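PDB 6ORI: EF0056 from Enterococcus faecalis, which is of unknown function but forms the calcium-binding, immunoglobulin-like N-terminal part of an enterococcal surface protein probably connected with biofilm formation. Local coordinates for residues S15-Q20 and T395-L400; R164-I169 and E185-F190. All coordinates share one frame; numbering follows the deposited sequence. Where two conformers were deposited one is given.

Interaction 1. Residues S15-Q20 and T395-L400. With CA (calcium ion), chain B.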
ATOM      1  N   SER A  15       5.176   7.647  -1.226  1.00 11.02           N
ATOM      2  CA  SER A  15       6.400   7.155  -1.853  1.00 10.48           C
ATOM      3  C   SER A  15       7.264   8.275  -2.436  1.00 10.33           C
ATOM      4  O   SER A  15       8.201   7.991  -3.152  1.00 10.11           O
ATOM      5  CB  SER A  15       6.091   6.086  -2.921  1.00 10.34           C
ATOM      6  OG  SER A  15       5.428   4.950  -2.365  1.00 10.75           O
ATOM      7  N   GLY A  16       6.964   9.534  -2.120  1.00 12.10           N
ATOM      8  CA  GLY A  16       7.725  10.640  -2.695  1.00  9.74           C
ATOM      9  C   GLY A  16       7.583  10.735  -4.203  1.00 16.71           C
ATOM     10  O   GLY A  16       8.431  11.330  -4.870  1.00 17.35           O
ATOM     11  N   ASN A  17       6.518  10.149  -4.742  1.00 11.72           N
ATOM     12  CA  ASN A  17       6.297  10.110  -6.179  1.00 15.06           C
ATOM     13  C   ASN A  17       6.181  11.533  -6.691  1.00 16.66           C
ATOM     14  O   ASN A  17       5.412  12.329  -6.158  1.00 18.40           O
ATOM     15  CB  ASN A  17       5.028   9.308  -6.468  1.00 19.65           C
ATOM     16  CG  ASN A  17       4.754   9.162  -7.941  1.00 21.29           C
ATOM     17  OD1 ASN A  17       5.646   8.832  -8.719  1.00 18.37           O
ATOM     18  ND2 ASN A  17       3.511   9.403  -8.333  1.00 20.97           N
ATOM     19  N   THR A  18       6.924  11.834  -7.751  0.70 17.07           N
ATOM     20  CA  THR A  18       7.097  13.217  -8.180  0.70 27.84           C
ATOM     21  C   THR A  18       5.995  13.717  -9.114  0.70 32.83           C
ATOM     22  O   THR A  18       5.640  14.897  -9.073  0.70 33.72           O
ATOM     23  CB  THR A  18       8.462  13.413  -8.854  0.70 28.02           C
ATOM     24  OG1 THR A  18       8.640  12.431  -9.882  0.70 37.36           O
ATOM     25  CG2 THR A  18       9.583  13.278  -7.825  0.70 28.70           C
ATOM     26  N   PHE A  19       5.459  12.824  -9.946  1.00 19.02           N
ATOM     27  CA  PHE A  19       4.450  13.201 -10.938  1.00 22.58           C
ATOM     28  C   PHE A  19       3.172  12.391 -10.772  1.00 17.08           C
ATOM     29  O   PHE A  19       3.154  11.170 -10.946  1.00 21.43           O
ATOM     30  CB  PHE A  19       5.008  13.075 -12.359  1.00 25.47           C
ATOM     31  CG  PHE A  19       6.163  14.002 -12.635  1.00 33.56           C
ATOM     32  CD1 PHE A  19       5.980  15.377 -12.637  1.00 34.73           C
ATOM     33  CD2 PHE A  19       7.430  13.500 -12.889  1.00 43.63           C
ATOM     34  CE1 PHE A  19       7.040  16.234 -12.885  1.00 46.01           C
ATOM     35  CE2 PHE A  19       8.493  14.352 -13.137  1.00 42.70           C
ATOM     36  CZ  PHE A  19       8.296  15.720 -13.135  1.00 34.57           C
ATOM     37  N   GLN A  20       2.104  13.099 -10.423  1.00 16.47           N
ATOM     38  CA  GLN A  20       0.820  12.487 -10.122  1.00 15.85           C
ATOM     39  C   GLN A  20      -0.199  13.590  -9.890  1.00 19.56           C
ATOM     40  O   GLN A  20       0.146  14.768  -9.777  1.00 20.25           O
ATOM     41  CB  GLN A  20       0.915  11.614  -8.871  1.00 15.94           C
ATOM     42  CG  GLN A  20       1.193  12.392  -7.575  1.00 15.84           C
ATOM     43  CD  GLN A  20       1.170  11.501  -6.365  1.00 19.18           C
ATOM     44  OE1 GLN A  20       1.642  10.372  -6.420  1.00 16.13           O
ATOM     45  NE2 GLN A  20       0.606  11.994  -5.266  1.00 17.56           N
ATOM     46  N   THR A 395       5.088  -4.638   0.903  1.00  8.35           N
ATOM     47  CA  THR A 395       6.341  -3.964   0.620  1.00  7.47           C
ATOM     48  C   THR A 395       6.041  -2.677  -0.084  1.00  7.24           C
ATOM     49  O   THR A 395       5.090  -2.589  -0.863  1.00 10.30           O
ATOM     50  CB  THR A 395       7.312  -4.838  -0.194  1.00  9.82           C
ATOM     51  OG1 THR A 395       8.553  -4.155  -0.373  1.00 10.92           O
ATOM     52  CG2 THR A 395       6.740  -5.203  -1.560  1.00 13.57           C
ATOM     53  N   GLY A 396       6.839  -1.665   0.207  1.00  7.26           N
ATOM     54  CA  GLY A 396       6.617  -0.356  -0.358  1.00  8.30           C
ATOM     55  C   GLY A 396       7.949   0.296  -0.616  1.00  6.57           C
ATOM     56  O   GLY A 396       8.991  -0.248  -0.299  1.00  6.42           O
ATOM     57  N   TYR A 397       7.893   1.462  -1.239  1.00  6.52           N
ATOM     58  CA  TYR A 397       9.107   2.132  -1.640  1.00  6.40           C
ATOM     59  C   TYR A 397       8.993   3.623  -1.355  1.00  6.73           C
ATOM     60  O   TYR A 397       7.895   4.178  -1.171  1.00  7.02           O
ATOM     61  CB  TYR A 397       9.436   1.858  -3.121  1.00 10.07           C
ATOM     62  CG  TYR A 397       8.671   2.698  -4.095  1.00  9.50           C
ATOM     63  CD1 TYR A 397       7.312   2.474  -4.338  1.00  9.79           C
ATOM     64  CD2 TYR A 397       9.290   3.740  -4.744  1.00 13.10           C
ATOM     65  CE1 TYR A 397       6.612   3.257  -5.216  1.00  8.63           C
ATOM     66  CE2 TYR A 397       8.586   4.536  -5.625  1.00 13.32           C
ATOM     67  CZ  TYR A 397       7.247   4.288  -5.839  1.00 12.40           C
ATOM     68  OH  TYR A 397       6.551   5.095  -6.707  1.00 15.77           O
ATOM     69  N   TYR A 398      10.159   4.261  -1.314  1.00  7.98           N
ATOM     70  CA  TYR A 398      10.241   5.716  -1.312  1.00  9.23           C
ATOM     71  C   TYR A 398      11.196   6.106  -2.434  1.00  9.86           C
ATOM     72  O   TYR A 398      12.334   5.639  -2.486  1.00 11.43           O
ATOM     73  CB  TYR A 398      10.716   6.273   0.034  1.00  9.85           C
ATOM     74  CG  TYR A 398      10.455   7.742   0.128  1.00 11.25           C
ATOM     75  CD1 TYR A 398      11.384   8.669  -0.324  1.00 14.20           C
ATOM     76  CD2 TYR A 398       9.262   8.198   0.612  1.00 12.12           C
ATOM     77  CE1 TYR A 398      11.108  10.022  -0.269  1.00 15.81           C
ATOM     78  CE2 TYR A 398       8.992   9.530   0.688  1.00 13.84           C
ATOM     79  CZ  TYR A 398       9.903  10.430   0.236  1.00 15.70           C
ATOM     80  OH  TYR A 398       9.596  11.772   0.304  1.00 26.17           O
ATOM     81  N   TYR A 399      10.704   6.934  -3.356  1.00 11.43           N
ATOM     82  CA  TYR A 399      11.422   7.281  -4.584  1.00 13.84           C
ATOM     83  C   TYR A 399      12.662   8.111  -4.327  1.00 13.45           C
ATOM     84  O   TYR A 399      12.633   9.039  -3.516  1.00 16.87           O
ATOM     85  CB  TYR A 399      10.508   8.079  -5.501  1.00 11.52           C
ATOM     86  CG  TYR A 399      11.190   8.668  -6.732  1.00 15.56           C
ATOM     87  CD1 TYR A 399      11.663   7.850  -7.755  1.00 14.77           C
ATOM     88  CD2 TYR A 399      11.307  10.043  -6.887  1.00 23.25           C
ATOM     89  CE1 TYR A 399      12.276   8.385  -8.880  1.00 15.13           C
ATOM     90  CE2 TYR A 399      11.907  10.592  -8.015  1.00 24.29           C
ATOM     91  CZ  TYR A 399      12.389   9.763  -9.005  1.00 27.42           C
ATOM     92  OH  TYR A 399      12.986  10.318 -10.124  1.00 21.09           O
ATOM     93  N   LEU A 400      13.739   7.769  -5.038  1.00 12.97           N
ATOM     94  CA  LEU A 400      14.992   8.539  -5.046  1.00 16.70           C
ATOM     95  C   LEU A 400      15.392   8.842  -6.488  1.00 19.26           C
ATOM     96  O   LEU A 400      15.538   7.924  -7.300  1.00 17.01           O
ATOM     97  CB  LEU A 400      16.109   7.740  -4.385  1.00 21.16           C
ATOM     98  CG  LEU A 400      16.891   8.478  -3.306  1.00 45.45           C
ATOM     99  CD1 LEU A 400      15.951   8.998  -2.201  1.00 33.09           C
ATOM    100  CD2 LEU A 400      17.957   7.544  -2.745  1.00 37.29           C
TER
HETATM  101 CA    CA B 501      15.705   5.818  -8.072  0.83 10.47          CA
HETATM  102  O   HOH W   1       4.991   2.047  -1.278  1.00 12.58           O
HETATM  103  O   HOH W   2       7.723   7.279  -7.801  1.00 23.53           O
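Ser-15 sits over one face of the Tyr-397 ring, its CB 3.8 Å from the ring centroid in a CH-pi contact. OG lies anti to its own carbonyl carbon (chi1 -61°), which keeps the hydroxyl over the same face, nearest CE1, where it donates to Tyr-397 O, with OG and O 2.8 Å apart; the donor is tilted out of the carbonyl plane. A water that donates to Ser-15 OG and accepts from Tyr-397 N adds an indirect link to the same residue's backbone. At the far end of the ring a second water, lying in the ring plane, is 2.7 Å from Tyr-397 OH and donates to Asn-17 OD1. The Asn-17 amide is held by a nearly straight bond from ND2 to Gln-20 OE1 (2.8 Å), which fixes its rotation. Tyr-398 turns its ring under the Ser-15/Gly-16 peptide: Ser-15 C stands over one face, and Gly-16 CA lies off-centre, 4.1 Å from the ring centroid. The Thr-18 and Tyr-399 side chains cross at about a right angle, Thr-18 CG2 3.6 Å from Tyr-399 CE2. A short backbone bond from Tyr-399 N to Ser-15 O (2.7 Å) locks the segments together. In the next residue, Leu-400 O binds the calcium ion at 2.2 Å, in a site completed by Ser-162, Asp-163, Gly-372, Asp-374 and Asp-402. Strand 394-398 is an outermost strand of its four-stranded antiparallel sheet, paired with strand 375-382; residues 15-20, in the loop before strand 31-38, join it to strand 211-221, where Thr-218 hydrogen-bonds the Ser-15 backbone and Tyr-397 O.

Interaction 2. Residues R164-I169 and E185-F190; sequences RLMYRI and ESTGYF
Tyr-167 folds its ring back across the strand pair onto Gly-188. Its CG sits between the backbone N and the carbonyl carbon (chi1 57°), a turn that brings the ring back over the neighbouring strand, its face on the glycine, whose CA is 4.0 Å from the ring centroid in a CH-pi contact. Beneath it the two residues form a hydrogen-bonded antiparallel pair, N to O at 3.0 Å both from Tyr-167 to Gly-188 and back. The ring presents its CD2 edge to the face of Phe-190, an edge-to-face pair with planes at 75°, and a water bridges Tyr-167 OH to Tyr-189 O. Arg-164 has a curled chain, bent at chi2 and chi3, that sets one face of its guanidinium against Tyr-189, with CE2 of the tyrosine 3.5 Å from CZ; the planes are well away from parallel. Its NH1 makes a salt bridge to Asp-195 and only a weak bond to Phe-190 O. Arg-168, by contrast, is extended from CG to NE and grips Glu-185 side-on, NE (3.2 Å) and NH2 (2.9 Å) both meeting OE1. That oxygen lies in the guanidinium plane, while both nitrogens approach it from one side of the carboxylate plane. On the face of the sheet that carries Arg-168, its non-hydrogen-bonded partner Thr-187 places OG1 3.4 Å from Arg-168 CG. Strand 166-173 is also paired with strands 68-74 and 179-181. With strand 184-189 it makes an antiparallel ladder with a cross-strand tyrosine-glycine pair, within a curled sheet consistent with an immunoglobulin-like beta domain.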
ATOM      1  N   ARG A 164      12.055   1.626  -9.158  1.00  6.83           N
ATOM      2  CA  ARG A 164      11.051   0.570  -9.191  1.00  6.38           C
ATOM      3  C   ARG A 164       9.836   1.006 -10.019  1.00  5.96           C
ATOM      4  O   ARG A 164       9.554   2.189 -10.134  1.00  6.89           O
ATOM      5  CB  ARG A 164      10.619   0.193  -7.773  1.00 10.68           C
ATOM      6  CG  ARG A 164      11.767  -0.234  -6.846  1.00  9.85           C
ATOM      7  CD  ARG A 164      12.584  -1.363  -7.435  1.00 12.37           C
ATOM      8  NE  ARG A 164      11.783  -2.501  -7.878  1.00 19.29           N
ATOM      9  CZ  ARG A 164      11.799  -3.729  -7.348  1.00 16.20           C
ATOM     10  NH1 ARG A 164      11.010  -4.673  -7.875  1.00 16.26           N
ATOM     11  NH2 ARG A 164      12.581  -4.019  -6.302  1.00 15.10           N
ATOM     12  N   LEU A 165       9.138   0.030 -10.579  1.00  5.68           N
ATOM     13  CA  LEU A 165       7.955   0.268 -11.411  1.00  5.99           C
ATOM     14  C   LEU A 165       6.754   0.487 -10.527  1.00  6.78           C
ATOM     15  O   LEU A 165       6.254  -0.438  -9.895  1.00  7.70           O
ATOM     16  CB  LEU A 165       7.680  -0.906 -12.342  1.00  8.15           C
ATOM     17  CG  LEU A 165       8.758  -1.202 -13.390  1.00  8.72           C
ATOM     18  CD1 LEU A 165       8.521  -2.602 -13.975  1.00 10.41           C
ATOM     19  CD2 LEU A 165       8.798  -0.146 -14.480  1.00  9.43           C
ATOM     20  N   MET A 166       6.292   1.718 -10.485  1.00  5.04           N
ATOM     21  CA  MET A 166       5.237   2.080  -9.576  1.00  5.01           C
ATOM     22  C   MET A 166       3.834   1.878 -10.098  1.00  4.88           C
ATOM     23  O   MET A 166       3.586   1.786 -11.315  1.00  4.49           O
ATOM     24  CB  MET A 166       5.418   3.527  -9.148  1.00  9.28           C
ATOM     25  CG  MET A 166       5.113   4.562 -10.210  1.00 10.14           C
ATOM     26  SD  MET A 166       3.367   5.005 -10.437  1.00 13.51           S
ATOM     27  CE  MET A 166       3.091   5.927  -8.948  1.00 13.81           C
ATOM     28  N   TYR A 167       2.907   1.812  -9.152  1.00  5.68           N
ATOM     29  CA  TYR A 167       1.486   1.976  -9.433  1.00  6.38           C
ATOM     30  C   TYR A 167       0.873   2.788  -8.300  1.00  5.99           C
ATOM     31  O   TYR A 167       1.397   2.798  -7.186  1.00  6.79           O
ATOM     32  CB  TYR A 167       0.777   0.639  -9.578  1.00  6.46           C
ATOM     33  CG  TYR A 167       0.885  -0.298  -8.405  1.00  8.21           C
ATOM     34  CD1 TYR A 167       0.113  -0.133  -7.266  1.00 10.73           C
ATOM     35  CD2 TYR A 167       1.737  -1.387  -8.464  1.00  8.38           C
ATOM     36  CE1 TYR A 167       0.235  -1.031  -6.196  1.00  9.96           C
ATOM     37  CE2 TYR A 167       1.844  -2.285  -7.429  1.00 10.17           C
ATOM     38  CZ  TYR A 167       1.089  -2.109  -6.313  1.00 10.75           C
ATOM     39  OH  TYR A 167       1.229  -3.031  -5.296  1.00 15.88           O
ATOM     40  N   ARG A 168      -0.214   3.493  -8.595  1.00  6.76           N
ATOM     41  CA  ARG A 168      -1.010   4.178  -7.579  1.00  5.77           C
ATOM     42  C   ARG A 168      -2.475   3.973  -7.895  1.00  5.86           C
ATOM     43  O   ARG A 168      -2.908   4.256  -9.018  1.00  6.63           O
ATOM     44  CB  ARG A 168      -0.675   5.672  -7.548  1.00  7.81           C
ATOM     45  CG  ARG A 168      -1.514   6.503  -6.556  1.00  6.71           C
ATOM     46  CD  ARG A 168      -1.409   7.998  -6.845  1.00 12.36           C
ATOM     47  NE  ARG A 168      -1.845   8.822  -5.728  1.00 11.73           N
ATOM     48  CZ  ARG A 168      -2.236  10.089  -5.822  1.00 12.73           C
ATOM     49  NH1 ARG A 168      -2.299  10.709  -6.990  1.00 13.22           N
ATOM     50  NH2 ARG A 168      -2.567  10.738  -4.718  1.00 14.27           N
ATOM     51  N   ILE A 169      -3.256   3.484  -6.938  1.00  4.39           N
ATOM     52  CA  ILE A 169      -4.694   3.392  -7.081  1.00  3.47           C
ATOM     53  C   ILE A 169      -5.353   4.328  -6.070  1.00  4.35           C
ATOM     54  O   ILE A 169      -4.881   4.474  -4.936  1.00  4.55           O
ATOM     55  CB  ILE A 169      -5.175   1.933  -6.965  1.00  4.95           C
ATOM     56  CG1 ILE A 169      -6.621   1.806  -7.459  1.00  5.04           C
ATOM     57  CG2 ILE A 169      -5.001   1.408  -5.541  1.00  5.71           C
ATOM     58  CD1 ILE A 169      -7.102   0.379  -7.599  1.00  8.83           C
ATOM     59  N   GLU A 185      -6.087   5.753  -0.967  1.00  9.49           N
ATOM     60  CA  GLU A 185      -5.066   5.715  -1.984  1.00  7.91           C
ATOM     61  C   GLU A 185      -3.949   4.781  -1.552  1.00  9.29           C
ATOM     62  O   GLU A 185      -3.602   4.698  -0.359  1.00 10.29           O
ATOM     63  CB  GLU A 185      -4.504   7.094  -2.285  1.00 10.54           C
ATOM     64  CG  GLU A 185      -3.723   7.764  -1.219  1.00 17.78           C
ATOM     65  CD  GLU A 185      -3.060   9.014  -1.751  1.00 30.53           C
ATOM     66  OE1 GLU A 185      -2.088   8.899  -2.537  1.00 22.60           O
ATOM     67  OE2 GLU A 185      -3.526  10.114  -1.401  1.00 21.04           O
ATOM     68  N   SER A 186      -3.374   4.089  -2.512  1.00  6.36           N
ATOM     69  CA  SER A 186      -2.290   3.178  -2.243  1.00  7.29           C
ATOM     70  C   SER A 186      -1.302   3.258  -3.375  1.00  6.82           C
ATOM     71  O   SER A 186      -1.685   3.183  -4.539  1.00  7.92           O
ATOM     72  CB  SER A 186      -2.852   1.784  -2.109  1.00  9.18           C
ATOM     73  OG  SER A 186      -1.822   0.881  -1.764  1.00 18.25           O
ATOM     74  N   THR A 187      -0.023   3.420  -3.030  1.00  7.86           N
ATOM     75  CA  THR A 187       1.079   3.502  -3.989  1.00  8.09           C
ATOM     76  C   THR A 187       2.076   2.398  -3.680  1.00 11.17           C
ATOM     77  O   THR A 187       2.593   2.348  -2.543  1.00 10.57           O
ATOM     78  CB  THR A 187       1.785   4.861  -3.916  1.00  8.78           C
ATOM     79  OG1 THR A 187       0.871   5.906  -4.263  1.00 11.65           O
ATOM     80  CG2 THR A 187       2.997   4.922  -4.863  1.00 11.79           C
ATOM     81  N   GLY A 188       2.342   1.536  -4.669  1.00  8.14           N
ATOM     82  CA  GLY A 188       3.228   0.395  -4.501  1.00  9.19           C
ATOM     83  C   GLY A 188       4.084   0.192  -5.732  1.00  4.70           C
ATOM     84  O   GLY A 188       4.156   1.082  -6.564  1.00  6.35           O
ATOM     85  N   TYR A 189       4.754  -0.948  -5.800  1.00  5.98           N
ATOM     86  CA  TYR A 189       5.596  -1.271  -6.935  1.00  4.74           C
ATOM     87  C   TYR A 189       5.438  -2.693  -7.380  1.00  6.73           C
ATOM     88  O   TYR A 189       5.099  -3.568  -6.595  1.00  8.06           O
ATOM     89  CB  TYR A 189       7.076  -0.920  -6.695  1.00  7.16           C
ATOM     90  CG  TYR A 189       7.763  -1.769  -5.644  1.00  7.37           C
ATOM     91  CD1 TYR A 189       7.638  -1.483  -4.287  1.00  7.17           C
ATOM     92  CD2 TYR A 189       8.522  -2.863  -6.003  1.00  6.74           C
ATOM     93  CE1 TYR A 189       8.261  -2.270  -3.335  1.00  8.18           C
ATOM     94  CE2 TYR A 189       9.149  -3.652  -5.061  1.00  8.14           C
ATOM     95  CZ  TYR A 189       9.015  -3.346  -3.736  1.00  8.03           C
ATOM     96  OH  TYR A 189       9.643  -4.153  -2.799  1.00  9.97           O
ATOM     97  N   PHE A 190       5.619  -2.930  -8.673  1.00  5.44           N
ATOM     98  CA  PHE A 190       5.577  -4.273  -9.210  1.00  5.67           C
ATOM     99  C   PHE A 190       6.801  -5.070  -8.818  1.00  8.15           C
ATOM    100  O   PHE A 190       7.921  -4.607  -8.965  1.00  8.01           O
ATOM    101  CB  PHE A 190       5.466  -4.223 -10.750  1.00  6.56           C
ATOM    102  CG  PHE A 190       4.154  -3.674 -11.272  1.00  4.63           C
ATOM    103  CD1 PHE A 190       3.072  -4.499 -11.467  1.00  5.92           C
ATOM    104  CD2 PHE A 190       4.038  -2.328 -11.606  1.00  6.74           C
ATOM    105  CE1 PHE A 190       1.880  -3.978 -11.961  1.00  6.95           C
ATOM    106  CE2 PHE A 190       2.849  -1.823 -12.116  1.00  7.13           C
ATOM    107  CZ  PHE A 190       1.784  -2.665 -12.301  1.00  6.83           C
TER
HETATM  108  O   HOH W   3       9.620  -2.778  -9.851  1.00 11.35           O
HETATM  109  O   HOH W   4       3.003  -5.295  -5.744  1.00 20.31           O

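How the interactions relate
The two contacts adjoin, their centres about 8 Å apart, and residues 395-400 pack against the face of the strand pair that carries Met-166, Thr-187 and Tyr-189. Tyr-397 OH lies 3.1 Å from Met-166 CB, and Ser-15 OG is 3.5 Å from Thr-187 CG2. A probable hydrogen bond of 2.7 Å joins Tyr-189 OH to Thr-395 OG1. The calcium site also connects them: Leu-400 of interaction 1 is a ligand, Ser-162 and Asp-163 bind just ahead of interaction 2, and Arg-164 N donates to Asp-374, another ligand. The Arg-164 side chain stays about 7 Å from the ion.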